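Major extracellular endoglucanase (PDB 4TUF) hydrolyses internal beta-1,4-glucosidic linkages in cellulose, lichenin and cereal beta-glucans through its family 5 glycoside hydrolase catalytic domain. Local coordinates at residues A[30-35]-A[113-118]; A[63-68]-A[90-95]; A[109-112]-A[117-120]; A[57-62]-A[97-102]; A[154-159]-A[276-281]. All coordinates share one frame; numbering follows the deposited sequence.

Contact 1. Residues A[30-35]-A[113-118]; sequences GNHVMH and PDCAGI. With 2HP (dihydrogenphosphate ion), chain J.
The imidazole of H32 meets the sulfur of C115 with its edge. NE2 of H32 lies 3.3 Å from C115 SG and CD2 of H32 lies 3.5 Å from the same atom, so the sulfur sits beside the NE2–CD2 bond, 77° off the ring normal. This is a sulfur-aromatic contact at the ring edge. The H32 side chain swings beside its own backbone N (chi1 -50°), which carries the ring back over G30, whose carbonyl carbon lies 3.6 Å above one face, toward the rim. The backbones also come together here, with the CA atoms of G30 and C115 5.6 Å apart.

What positions the sulfur is its covalent bond to C62, the disulfide partner just beyond the end of strand 56-61. The H32 side chain, for its part, packs on T65. Farther along the second loop, the D114 backbone N is bonded to T112 OG1, while A116 N makes a weak bond to D114 OD1. This turn offers the G117 N-H to a bound dihydrogenphosphate: G117 N to O1 is 3.0 Å, with an angle of 153° at the hydrogen. The D114 carboxylate lies near the same phosphate oxygen.

The contact illustrates how loops that leave the C-terminal ends of the strands in a TIM barrel are tied together at the rim. Here the loops following strands 16-23 and 105-110 meet around a disulfide that also holds the loop following strand 56-61.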
# COMPACT_ATOMS: atom_id res chain seq x y z
N GLY A 30 2.82 -16.88 4.72
CA GLY A 30 3.51 -18.09 5.09
C GLY A 30 4.34 -18.68 3.97
O GLY A 30 5.27 -19.45 4.23
N ASN A 31 4.01 -18.33 2.73
CA ASN A 31 4.73 -18.81 1.55
C ASN A 31 6.03 -18.06 1.29
O ASN A 31 6.94 -18.59 0.66
CB ASN A 31 3.84 -18.73 0.31
CG ASN A 31 2.65 -19.66 0.38
OD1 ASN A 31 2.64 -20.63 1.15
ND2 ASN A 31 1.63 -19.39 -0.43
N HIS A 32 6.09 -16.82 1.76
CA HIS A 32 7.26 -15.96 1.60
C HIS A 32 7.69 -15.81 0.13
O HIS A 32 8.88 -15.90 -0.19
CB HIS A 32 8.43 -16.49 2.43
CG HIS A 32 8.07 -16.78 3.85
ND1 HIS A 32 7.94 -18.06 4.34
CD2 HIS A 32 7.81 -15.95 4.89
CE1 HIS A 32 7.62 -18.02 5.62
NE2 HIS A 32 7.53 -16.75 5.98
N VAL A 33 6.72 -15.59 -0.75
CA VAL A 33 6.99 -15.36 -2.16
C VAL A 33 5.70 -14.80 -2.77
O VAL A 33 4.62 -15.13 -2.29
CB VAL A 33 7.43 -16.66 -2.90
CG1 VAL A 33 6.33 -17.71 -2.88
CG2 VAL A 33 7.89 -16.36 -4.33
N MET A 34 5.81 -13.96 -3.79
CA MET A 34 4.62 -13.42 -4.45
C MET A 34 3.74 -14.57 -4.94
O MET A 34 4.24 -15.60 -5.38
CB MET A 34 4.98 -12.48 -5.60
CG MET A 34 5.61 -13.16 -6.79
SD MET A 34 5.96 -12.04 -8.16
CE MET A 34 4.30 -11.64 -8.69
N HIS A 35 2.42 -14.40 -4.82
CA HIS A 35 1.46 -15.46 -5.11
C HIS A 35 1.29 -15.76 -6.59
O HIS A 35 1.57 -14.92 -7.44
CB HIS A 35 0.09 -15.10 -4.52
CG HIS A 35 -0.04 -15.41 -3.06
ND1 HIS A 35 -0.90 -14.73 -2.23
CD2 HIS A 35 0.57 -16.34 -2.29
CE1 HIS A 35 -0.81 -15.22 -1.00
NE2 HIS A 35 0.07 -16.20 -1.01
N PRO A 113 4.03 -8.30 11.17
CA PRO A 113 5.17 -8.69 12.00
C PRO A 113 5.43 -10.19 12.07
O PRO A 113 6.50 -10.58 12.53
CB PRO A 113 4.79 -8.16 13.38
CG PRO A 113 3.29 -8.18 13.38
CD PRO A 113 2.89 -7.82 11.97
N ASP A 114 4.48 -11.02 11.63
CA ASP A 114 4.59 -12.46 11.84
C ASP A 114 4.08 -13.31 10.68
O ASP A 114 3.69 -14.46 10.88
CB ASP A 114 3.83 -12.88 13.11
CG ASP A 114 2.36 -12.45 13.11
OD1 ASP A 114 1.75 -12.32 12.02
OD2 ASP A 114 1.81 -12.24 14.21
N CYS A 115 4.07 -12.74 9.48
CA CYS A 115 3.64 -13.48 8.29
C CYS A 115 2.22 -14.05 8.44
O CYS A 115 1.90 -15.09 7.89
CB CYS A 115 4.65 -14.60 7.98
SG CYS A 115 6.21 -13.97 7.30
N ALA A 116 1.39 -13.34 9.20
CA ALA A 116 -0.02 -13.70 9.38
C ALA A 116 -0.90 -12.45 9.44
O ALA A 116 -1.07 -11.75 8.44
CB ALA A 116 -0.20 -14.55 10.63
N GLY A 117 -1.45 -12.17 10.62
CA GLY A 117 -2.35 -11.03 10.78
C GLY A 117 -1.69 -9.66 10.78
O GLY A 117 -0.47 -9.53 10.85
N ILE A 118 -2.53 -8.63 10.70
CA ILE A 118 -2.07 -7.24 10.71
C ILE A 118 -2.17 -6.65 12.12
O ILE A 118 -3.26 -6.60 12.70
CB ILE A 118 -2.90 -6.38 9.73
CG1 ILE A 118 -2.69 -6.87 8.30
CG2 ILE A 118 -2.55 -4.90 9.87
CD1 ILE A 118 -3.71 -6.35 7.33
P 2HP J . -2.20 -13.50 14.28
O1 2HP J . -1.03 -13.09 13.42
O2 2HP J . -3.02 -12.27 14.64
O3 2HP J . -3.07 -14.46 13.51
O4 2HP J . -1.70 -14.15 15.55

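Contact 2. Residues A[63-68]-A[90-95]. With 2HP (dihydrogenphosphate ion), chain K; 2HP (dihydrogenphosphate ion), chain E; 2HP (dihydrogenphosphate ion), chain G.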
# COMPACT_ATOMS: atom_id res chain seq x y z
N PRO A 63 8.96 -9.74 8.21
CA PRO A 63 10.33 -9.97 8.70
C PRO A 63 10.92 -11.31 8.29
O PRO A 63 12.06 -11.35 7.82
CB PRO A 63 10.16 -9.90 10.21
CG PRO A 63 9.04 -8.93 10.40
CD PRO A 63 8.09 -9.20 9.27
N ALA A 64 10.17 -12.39 8.46
CA ALA A 64 10.66 -13.73 8.13
C ALA A 64 11.20 -13.82 6.70
O ALA A 64 12.20 -14.50 6.45
CB ALA A 64 9.56 -14.76 8.33
N THR A 65 10.54 -13.14 5.77
CA THR A 65 10.96 -13.14 4.37
C THR A 65 12.37 -12.55 4.20
O THR A 65 13.12 -12.96 3.31
CB THR A 65 9.96 -12.34 3.50
OG1 THR A 65 8.72 -13.06 3.45
CG2 THR A 65 10.49 -12.15 2.09
N LEU A 66 12.73 -11.62 5.08
CA LEU A 66 14.01 -10.92 4.99
C LEU A 66 15.16 -11.71 5.60
O LEU A 66 16.32 -11.30 5.51
CB LEU A 66 13.92 -9.56 5.66
CG LEU A 66 12.77 -8.62 5.28
CD1 LEU A 66 12.84 -7.38 6.16
CD2 LEU A 66 12.83 -8.25 3.81
N ARG A 67 14.86 -12.85 6.23
CA ARG A 67 15.89 -13.66 6.86
C ARG A 67 16.55 -14.60 5.86
O ARG A 67 15.92 -15.04 4.90
CB ARG A 67 15.31 -14.43 8.05
CG ARG A 67 14.97 -13.54 9.22
CD ARG A 67 13.99 -14.18 10.20
NE ARG A 67 13.42 -13.19 11.09
CZ ARG A 67 12.29 -13.36 11.78
NH1 ARG A 67 11.62 -14.50 11.68
NH2 ARG A 67 11.84 -12.38 12.57
N SER A 68 17.82 -14.91 6.11
CA SER A 68 18.69 -15.53 5.11
C SER A 68 18.23 -16.90 4.64
O SER A 68 18.32 -17.20 3.45
CB SER A 68 20.11 -15.64 5.67
OG SER A 68 20.66 -14.36 5.91
N GLN A 90 16.40 -14.09 -1.68
CA GLN A 90 16.97 -14.03 -3.02
C GLN A 90 15.89 -13.91 -4.09
O GLN A 90 16.14 -13.41 -5.17
CB GLN A 90 17.85 -15.25 -3.27
CG GLN A 90 19.09 -15.29 -2.40
CD GLN A 90 19.78 -16.64 -2.42
OE1 GLN A 90 19.18 -17.65 -2.79
NE2 GLN A 90 21.04 -16.66 -2.01
N ILE A 91 14.68 -14.38 -3.78
CA ILE A 91 13.59 -14.25 -4.73
C ILE A 91 13.06 -12.81 -4.70
O ILE A 91 12.75 -12.23 -5.74
CB ILE A 91 12.46 -15.26 -4.44
CG1 ILE A 91 12.98 -16.69 -4.62
CG2 ILE A 91 11.27 -15.04 -5.38
CD1 ILE A 91 11.93 -17.77 -4.41
N LEU A 92 12.99 -12.23 -3.51
CA LEU A 92 12.64 -10.82 -3.37
C LEU A 92 13.65 -9.97 -4.12
O LEU A 92 13.28 -9.09 -4.90
CB LEU A 92 12.57 -10.42 -1.90
CG LEU A 92 12.17 -8.98 -1.56
CD1 LEU A 92 10.81 -8.64 -2.17
CD2 LEU A 92 12.16 -8.74 -0.04
N ASP A 93 14.94 -10.26 -3.91
CA ASP A 93 16.01 -9.57 -4.61
C ASP A 93 15.78 -9.61 -6.12
O ASP A 93 15.87 -8.59 -6.80
CB ASP A 93 17.37 -10.19 -4.27
CG ASP A 93 17.84 -9.85 -2.87
OD1 ASP A 93 17.17 -9.05 -2.18
OD2 ASP A 93 18.91 -10.36 -2.47
N LYS A 94 15.46 -10.80 -6.62
CA LYS A 94 15.28 -11.02 -8.05
C LYS A 94 14.02 -10.33 -8.61
O LYS A 94 14.01 -9.87 -9.75
CB LYS A 94 15.24 -12.52 -8.34
CG LYS A 94 15.64 -12.90 -9.75
CD LYS A 94 15.80 -14.40 -9.87
CE LYS A 94 16.49 -14.77 -11.17
NZ LYS A 94 17.89 -14.25 -11.20
N VAL A 95 12.97 -10.27 -7.80
CA VAL A 95 11.72 -9.65 -8.23
C VAL A 95 11.85 -8.13 -8.31
O VAL A 95 11.42 -7.51 -9.28
CB VAL A 95 10.55 -10.02 -7.30
CG1 VAL A 95 9.33 -9.17 -7.61
CG2 VAL A 95 10.20 -11.49 -7.44
P 2HP K . 16.78 -9.66 9.34
O1 2HP K . 17.61 -10.20 8.20
O2 2HP K . 15.32 -9.97 9.11
O3 2HP K . 17.23 -10.31 10.63
O4 2HP K . 16.95 -8.17 9.42
P 2HP E . 17.22 -15.39 -15.08
O1 2HP E . 18.47 -14.98 -15.83
O2 2HP E . 16.31 -16.17 -16.00
O3 2HP E . 17.61 -16.25 -13.90
O4 2HP E . 16.50 -14.15 -14.60
P 2HP G . 14.68 -9.24 13.27
O1 2HP G . 15.51 -8.09 12.73
O2 2HP G . 13.21 -8.95 13.04
O3 2HP G . 15.03 -10.52 12.54
O4 2HP G . 14.96 -9.42 14.75
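L66 and L92 touch methyl to methyl, joining two parts of a single beta-alpha unit of the TIM barrel: the loop that leaves strand 56-61 and the helix 88-102 that follows it. CD2 of L66 is 3.9 Å from CD2 of L92, and the CG2 methyl of T65 adds a looser touch, 4.4 Å from the same L92 atom. L92 carries its CG anti to the backbone N (chi1 -178°), which projects the branch off the helix toward the loop. This side is buried: F61, F138 and V139 close around L66, while L59 and Y143 pack on L92. The T65 hydroxyl is satisfied by F27 O.

The outer side is quite different, being polar and lightly held. The loop is wound into a turn by the bond from L66 N to P63 O (2.8 Å), and beyond it R67 runs out past two dihydrogenphosphate ions. R67 NE makes a weak hydrogen bond to O3 of one of them (3.4 Å), and Y127, Q131 and D135 complete that ion's pocket. On the helix, K94 bends at its last torsion beside another phosphate. The guanidinium of R67 lies flat over the turn, with the backbone N of A64 4.0 Å from its plane, over the centre.

Contact 3. Residues A[109-112]-A[117-120]; sequences DHHT and GISE. With 2HP (dihydrogenphosphate ion), chain J.
The imidazole of H111 is approached by the CD1 methyl of I118, which stops 4.2 Å from H111 NE2 at an oblique angle to the ring. At the edge, and close to the ring plane, lies the carboxylate of D109: H111 ND1 donates to D109 OD2 on its syn side over 2.5 Å, with an angle of 167° at the hydrogen. This bond fixes the rotation of the imidazole, and the F25 ring meets it edge-to-face.

Both partners stand at the mouth of the TIM barrel, where strand 105-110 ends and its loop begins. The H111 side chain comes within about 4 Å of the side chain of E278, the probable nucleophile, and I118 rests against E157, the probable proton donor, so the pair lines the catalytic centre.

Polar bonds set the path of the loop. T112 holds OG1 anti to its own N (chi1 165°), which aims the hydroxyl at G117; T112 OG1 donates to G117 O over 2.7 Å, tilted 25° from the carbonyl plane. One water spans the two segments, donating to H111 O (2.8 Å) and accepting from S119 N (3.1 Å). The carbonyl of S119 in turn receives K155 NZ.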
# COMPACT_ATOMS: atom_id res chain seq x y z
N ASP A 109 6.46 -2.39 1.54
CA ASP A 109 5.43 -2.25 2.56
C ASP A 109 5.65 -3.26 3.70
O ASP A 109 5.61 -4.47 3.49
CB ASP A 109 4.05 -2.44 1.92
CG ASP A 109 2.96 -2.79 2.92
OD1 ASP A 109 3.03 -2.35 4.09
OD2 ASP A 109 2.00 -3.49 2.53
N HIS A 110 5.89 -2.74 4.90
CA HIS A 110 6.05 -3.59 6.09
C HIS A 110 4.68 -4.01 6.57
O HIS A 110 4.03 -3.31 7.35
CB HIS A 110 6.80 -2.84 7.19
CG HIS A 110 7.24 -3.72 8.32
ND1 HIS A 110 6.35 -4.39 9.14
CD2 HIS A 110 8.48 -4.05 8.76
CE1 HIS A 110 7.02 -5.09 10.03
NE2 HIS A 110 8.32 -4.90 9.83
N HIS A 111 4.24 -5.18 6.12
CA HIS A 111 2.82 -5.50 6.16
C HIS A 111 2.39 -6.18 7.45
O HIS A 111 1.36 -5.83 8.04
CB HIS A 111 2.46 -6.39 4.97
CG HIS A 111 1.05 -6.26 4.52
ND1 HIS A 111 0.62 -5.23 3.72
CD2 HIS A 111 -0.04 -7.04 4.75
CE1 HIS A 111 -0.68 -5.37 3.47
NE2 HIS A 111 -1.10 -6.47 4.09
N THR A 112 3.17 -7.16 7.89
CA THR A 112 2.83 -7.93 9.08
C THR A 112 4.08 -8.34 9.82
O THR A 112 5.09 -8.68 9.20
CB THR A 112 2.01 -9.18 8.73
OG1 THR A 112 1.99 -10.07 9.85
CG2 THR A 112 2.63 -9.91 7.55
N GLY A 117 -1.45 -12.17 10.62
CA GLY A 117 -2.35 -11.03 10.78
C GLY A 117 -1.69 -9.66 10.78
O GLY A 117 -0.47 -9.53 10.85
N ILE A 118 -2.53 -8.63 10.70
CA ILE A 118 -2.07 -7.24 10.71
C ILE A 118 -2.17 -6.65 12.12
O ILE A 118 -3.26 -6.60 12.70
CB ILE A 118 -2.90 -6.38 9.73
CG1 ILE A 118 -2.69 -6.87 8.30
CG2 ILE A 118 -2.55 -4.90 9.87
CD1 ILE A 118 -3.71 -6.35 7.33
N SER A 119 -1.04 -6.21 12.67
CA SER A 119 -1.03 -5.75 14.06
C SER A 119 -1.65 -4.36 14.21
O SER A 119 -1.56 -3.52 13.32
CB SER A 119 0.40 -5.73 14.61
OG SER A 119 1.19 -4.78 13.93
N GLU A 120 -2.28 -4.14 15.36
CA GLU A 120 -2.83 -2.83 15.71
C GLU A 120 -1.72 -1.79 15.81
O GLU A 120 -1.82 -0.71 15.24
CB GLU A 120 -3.61 -2.90 17.02
CG GLU A 120 -4.95 -3.58 16.90
CD GLU A 120 -5.67 -3.68 18.23
OE1 GLU A 120 -6.59 -4.51 18.35
OE2 GLU A 120 -5.29 -2.93 19.15
P 2HP J . -2.20 -13.50 14.28
O1 2HP J . -1.03 -13.09 13.42
O2 2HP J . -3.02 -12.27 14.64
O3 2HP J . -3.07 -14.46 13.51
O4 2HP J . -1.70 -14.15 15.55
O HOH W 1 0.91 -4.89 10.67

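Contact 4. Residues A[57-62]-A[97-102]; sequences VRLPFC and AEFNAR
V57 lies across one face of the F99 ring, and L59 approaches its edge. Together they form the strand-helix interface of a beta-alpha-beta unit in the TIM barrel, in which helix 88-102 connects strand 56-61 to its parallel neighbour 105-110 and packs on the outside of the sheet.

F99 has its CG beside the backbone N and anti to the carbonyl carbon (chi1 -74°), which sends the ring from the helix toward the strand. There it crosses the valine side chain at about a right angle. The first torsion of V57, modelled at 145°, turns both of its branches to the ring's far end: CG1 of V57 is 3.9 Å from CE2 of F99, and CG2 of V57 is 3.9 Å from CE1 of F99, while CZ is shared between the two. The CG1 methyl makes an off-centre CH-pi contact, 4.3 Å from the F99 ring centroid and 29° off its normal. CB of V57 stands above the plane too, displaced toward the rim. I46 of helix 42-51 and V106 of the next strand pack on F99 as well.

R58, between the two apolar strand residues, shows the other side of the sheet. Its chain is fully extended through chi3 and runs into the barrel interior, where NH2 forms salt bridges with D153 and E196. L59 faces the helix again and also packs on L92 and I96. Its CD1 methyl lies near the plane of the F99 ring, 4.3 Å from F99 CE2.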
# COMPACT_ATOMS: atom_id res chain seq x y z
N VAL A 57 4.19 -0.63 -8.33
CA VAL A 57 3.81 -1.81 -7.56
C VAL A 57 4.08 -1.59 -6.07
O VAL A 57 5.12 -1.07 -5.68
CB VAL A 57 4.58 -3.06 -8.08
CG1 VAL A 57 4.92 -4.01 -6.95
CG2 VAL A 57 3.79 -3.77 -9.15
N ARG A 58 3.12 -1.98 -5.24
CA ARG A 58 3.30 -1.97 -3.80
C ARG A 58 3.55 -3.41 -3.32
O ARG A 58 2.70 -4.27 -3.50
CB ARG A 58 2.08 -1.37 -3.11
CG ARG A 58 2.21 -1.15 -1.60
CD ARG A 58 0.99 -0.38 -1.10
NE ARG A 58 0.99 -0.11 0.34
CZ ARG A 58 0.36 -0.86 1.24
NH1 ARG A 58 -0.32 -1.94 0.86
NH2 ARG A 58 0.40 -0.53 2.52
N LEU A 59 4.72 -3.65 -2.73
CA LEU A 59 5.13 -4.99 -2.32
C LEU A 59 5.08 -5.22 -0.81
O LEU A 59 5.99 -4.84 -0.08
CB LEU A 59 6.56 -5.27 -2.79
CG LEU A 59 6.77 -6.00 -4.11
CD1 LEU A 59 8.23 -6.38 -4.25
CD2 LEU A 59 5.88 -7.22 -4.20
N PRO A 60 4.00 -5.86 -0.33
CA PRO A 60 4.00 -6.29 1.07
C PRO A 60 5.11 -7.30 1.36
O PRO A 60 5.42 -8.14 0.52
CB PRO A 60 2.62 -6.92 1.25
CG PRO A 60 1.76 -6.27 0.20
CD PRO A 60 2.68 -6.04 -0.97
N PHE A 61 5.72 -7.20 2.54
CA PHE A 61 6.69 -8.20 2.99
C PHE A 61 6.54 -8.39 4.50
O PHE A 61 5.82 -7.65 5.16
CB PHE A 61 8.12 -7.79 2.64
CG PHE A 61 8.60 -6.58 3.40
CD1 PHE A 61 9.24 -6.73 4.63
CD2 PHE A 61 8.42 -5.31 2.90
CE1 PHE A 61 9.68 -5.62 5.34
CE2 PHE A 61 8.85 -4.20 3.60
CZ PHE A 61 9.49 -4.35 4.82
N CYS A 62 7.23 -9.38 5.05
CA CYS A 62 7.23 -9.63 6.48
C CYS A 62 8.66 -9.88 6.91
O CYS A 62 9.50 -10.18 6.06
CB CYS A 62 6.32 -10.82 6.82
SG CYS A 62 6.88 -12.42 6.16
N ALA A 97 14.57 -6.55 -8.72
CA ALA A 97 15.49 -6.30 -9.82
C ALA A 97 14.76 -6.34 -11.16
O ALA A 97 15.14 -5.63 -12.10
CB ALA A 97 16.63 -7.33 -9.80
N GLU A 98 13.72 -7.16 -11.25
CA GLU A 98 12.95 -7.29 -12.49
C GLU A 98 12.06 -6.08 -12.72
O GLU A 98 12.02 -5.54 -13.83
CB GLU A 98 12.10 -8.56 -12.46
CG GLU A 98 11.14 -8.69 -13.65
CD GLU A 98 11.86 -8.86 -14.97
OE1 GLU A 98 13.07 -9.16 -14.97
OE2 GLU A 98 11.20 -8.71 -16.03
N PHE A 99 11.35 -5.65 -11.68
CA PHE A 99 10.59 -4.40 -11.72
C PHE A 99 11.50 -3.25 -12.14
O PHE A 99 11.11 -2.40 -12.95
CB PHE A 99 9.97 -4.10 -10.36
CG PHE A 99 8.78 -4.95 -10.03
CD1 PHE A 99 7.75 -5.13 -10.95
CD2 PHE A 99 8.69 -5.59 -8.80
CE1 PHE A 99 6.66 -5.92 -10.64
CE2 PHE A 99 7.60 -6.38 -8.49
CZ PHE A 99 6.58 -6.55 -9.41
N ASN A 100 12.70 -3.23 -11.58
CA ASN A 100 13.66 -2.17 -11.84
C ASN A 100 14.11 -2.14 -13.30
O ASN A 100 14.21 -1.08 -13.90
CB ASN A 100 14.87 -2.31 -10.92
CG ASN A 100 15.87 -1.20 -11.10
OD1 ASN A 100 15.68 -0.09 -10.61
ND2 ASN A 100 16.97 -1.49 -11.80
N ALA A 101 14.36 -3.32 -13.85
CA ALA A 101 14.81 -3.44 -15.24
C ALA A 101 13.71 -3.07 -16.23
O ALA A 101 13.99 -2.61 -17.33
CB ALA A 101 15.30 -4.85 -15.52
N ARG A 102 12.46 -3.25 -15.82
CA ARG A 102 11.32 -2.91 -16.68
C ARG A 102 10.88 -1.46 -16.51
O ARG A 102 10.05 -0.96 -17.28
CB ARG A 102 10.15 -3.84 -16.40
CG ARG A 102 10.42 -5.29 -16.74
CD ARG A 102 9.14 -6.00 -17.08
NE ARG A 102 8.54 -5.46 -18.30
CZ ARG A 102 8.81 -5.92 -19.52
NH1 ARG A 102 9.67 -6.92 -19.67
NH2 ARG A 102 8.24 -5.37 -20.58

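Contact 5. Residues A[154-159]-A[276-281]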
# COMPACT_ATOMS: atom_id res chain seq x y z
N LEU A 154 5.84 2.55 5.96
CA LEU A 154 6.45 2.18 7.24
C LEU A 154 5.76 1.05 8.00
O LEU A 154 6.43 0.21 8.60
CB LEU A 154 6.51 3.40 8.16
CG LEU A 154 7.39 4.57 7.73
CD1 LEU A 154 7.49 5.57 8.86
CD2 LEU A 154 8.78 4.11 7.29
N LYS A 155 4.43 1.02 7.96
CA LYS A 155 3.67 -0.02 8.66
C LYS A 155 2.25 -0.07 8.11
O LYS A 155 1.57 0.96 8.00
CB LYS A 155 3.67 0.24 10.17
CG LYS A 155 2.42 -0.20 10.93
CD LYS A 155 2.54 -1.63 11.39
CE LYS A 155 1.40 -1.99 12.33
NZ LYS A 155 0.06 -1.95 11.69
N ASN A 156 1.77 -1.26 7.79
CA ASN A 156 0.45 -1.41 7.21
C ASN A 156 -0.70 -1.33 8.19
O ASN A 156 -0.71 -2.03 9.18
CB ASN A 156 0.37 -2.74 6.45
CG ASN A 156 -0.87 -2.86 5.60
OD1 ASN A 156 -1.02 -2.16 4.61
ND2 ASN A 156 -1.75 -3.76 5.98
N GLU A 157 -1.68 -0.50 7.87
CA GLU A 157 -2.97 -0.49 8.54
C GLU A 157 -3.03 -0.38 10.06
O GLU A 157 -3.61 -1.23 10.73
CB GLU A 157 -3.84 -1.63 8.04
CG GLU A 157 -4.10 -1.51 6.55
CD GLU A 157 -5.19 -2.43 6.08
OE1 GLU A 157 -5.42 -3.45 6.73
OE2 GLU A 157 -5.80 -2.13 5.04
N PRO A 158 -2.49 0.69 10.61
CA PRO A 158 -2.59 0.89 12.05
C PRO A 158 -4.05 1.01 12.45
O PRO A 158 -4.83 1.60 11.73
CB PRO A 158 -1.89 2.22 12.26
CG PRO A 158 -0.91 2.30 11.16
CD PRO A 158 -1.57 1.65 9.99
N HIS A 159 -4.42 0.41 13.57
CA HIS A 159 -5.82 0.44 13.98
C HIS A 159 -5.94 0.07 15.45
O HIS A 159 -4.93 -0.07 16.14
CB HIS A 159 -6.67 -0.50 13.13
CG HIS A 159 -6.21 -1.93 13.16
ND1 HIS A 159 -5.08 -2.37 12.49
CD2 HIS A 159 -6.72 -3.01 13.79
CE1 HIS A 159 -4.92 -3.66 12.71
NE2 HIS A 159 -5.90 -4.08 13.49
N LEU A 276 -3.90 6.81 -2.41
CA LEU A 276 -4.37 5.66 -1.66
C LEU A 276 -3.41 4.47 -1.77
O LEU A 276 -3.10 4.01 -2.86
CB LEU A 276 -5.76 5.26 -2.13
CG LEU A 276 -6.82 6.34 -1.95
CD1 LEU A 276 -8.13 5.91 -2.59
CD2 LEU A 276 -6.99 6.64 -0.48
N GLY A 277 -2.95 3.97 -0.62
CA GLY A 277 -2.11 2.79 -0.60
C GLY A 277 -2.87 1.53 -0.97
O GLY A 277 -2.33 0.63 -1.61
N GLU A 278 -4.13 1.46 -0.55
CA GLU A 278 -5.02 0.36 -0.92
C GLU A 278 -6.44 0.86 -1.11
O GLU A 278 -6.99 1.56 -0.25
CB GLU A 278 -5.01 -0.74 0.15
CG GLU A 278 -3.71 -1.52 0.27
CD GLU A 278 -3.79 -2.59 1.34
OE1 GLU A 278 -4.92 -2.92 1.75
OE2 GLU A 278 -2.74 -3.09 1.79
N PHE A 279 -7.03 0.51 -2.25
CA PHE A 279 -8.46 0.69 -2.46
C PHE A 279 -8.93 -0.34 -3.48
O PHE A 279 -8.15 -0.78 -4.34
CB PHE A 279 -8.78 2.11 -2.92
CG PHE A 279 -8.31 2.42 -4.31
CD1 PHE A 279 -6.98 2.77 -4.55
CD2 PHE A 279 -9.19 2.38 -5.38
CE1 PHE A 279 -6.55 3.06 -5.83
CE2 PHE A 279 -8.76 2.67 -6.66
CZ PHE A 279 -7.44 3.01 -6.89
N GLY A 280 -10.18 -0.75 -3.39
CA GLY A 280 -10.67 -1.81 -4.26
C GLY A 280 -11.84 -2.58 -3.70
O GLY A 280 -12.36 -2.26 -2.63
N GLY A 281 -12.24 -3.61 -4.44
CA GLY A 281 -13.44 -4.36 -4.13
C GLY A 281 -13.92 -5.17 -5.32
O GLY A 281 -13.34 -5.09 -6.40
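E278 reaches across the barrel to N156 and E157. From CB, which points toward the other segment, its chain extends with CG beside the backbone N (chi1 -68°) and a straight second torsion, bringing the carboxylate up to the loop 154-159. The E278 side chain also touches H236. At the tip the two oxygens part company. OE1 of E278 lies 3.5 Å from OE2 of E157, and the two carboxylate planes are turned 44° apart. OE2 of E278 lies 3.4 Å from OD1 of N156. Both are pairs of acceptors, held close by partners they share. The Y238 hydroxyl is hydrogen-bonded to both E278 OE1 and E157 OE2, while R58 donates to the second pair, forming a salt bridge to E278 OE2 through NH1 and a hydrogen bond to N156 OD1 through NH2. H236 ND1 adds a second partner for E157 OE2.

The loop bearing E157 is itself braced. H159 ND1 donates to E157 O over 2.6 Å, with the carbonyl oxygen close to the ring plane, and K155 NZ binds N156 O at 2.6 Å from above the carbonyl plane. E196 OE1 takes the backbone N-H of E157.

By similarity E157 is the proton donor and E278 the nucleophile. Their carboxyl carbons, CD of E157 and CD of E278, are 4.9 Å apart, consistent with the double-displacement, retaining mechanism of family 5. Two glutamates facing each other from the C-terminal ends of barrel strands are the hallmark of this active site.

Overall arrangement
The five contacts run from the catalytic centre of a TIM barrel out to its surface. Contact 5 holds the two probable catalytic glutamates, and contact 3, about 10 Å away between centres, forms the adjoining wall. Contact 4 lies behind the sheet, centred about 17 Å from contact 5, yet its strand supplies R58 to the catalytic centre. That strand also pairs in parallel with the strand of contact 3. Contacts 1 and 3 share G117 and I118 and touch the same phosphate ion. Contact 2, its centre about 22 Å from that of contact 5 and not touching it, adjoins contact 1 through A64 and T65, and uses the same helix as contact 4.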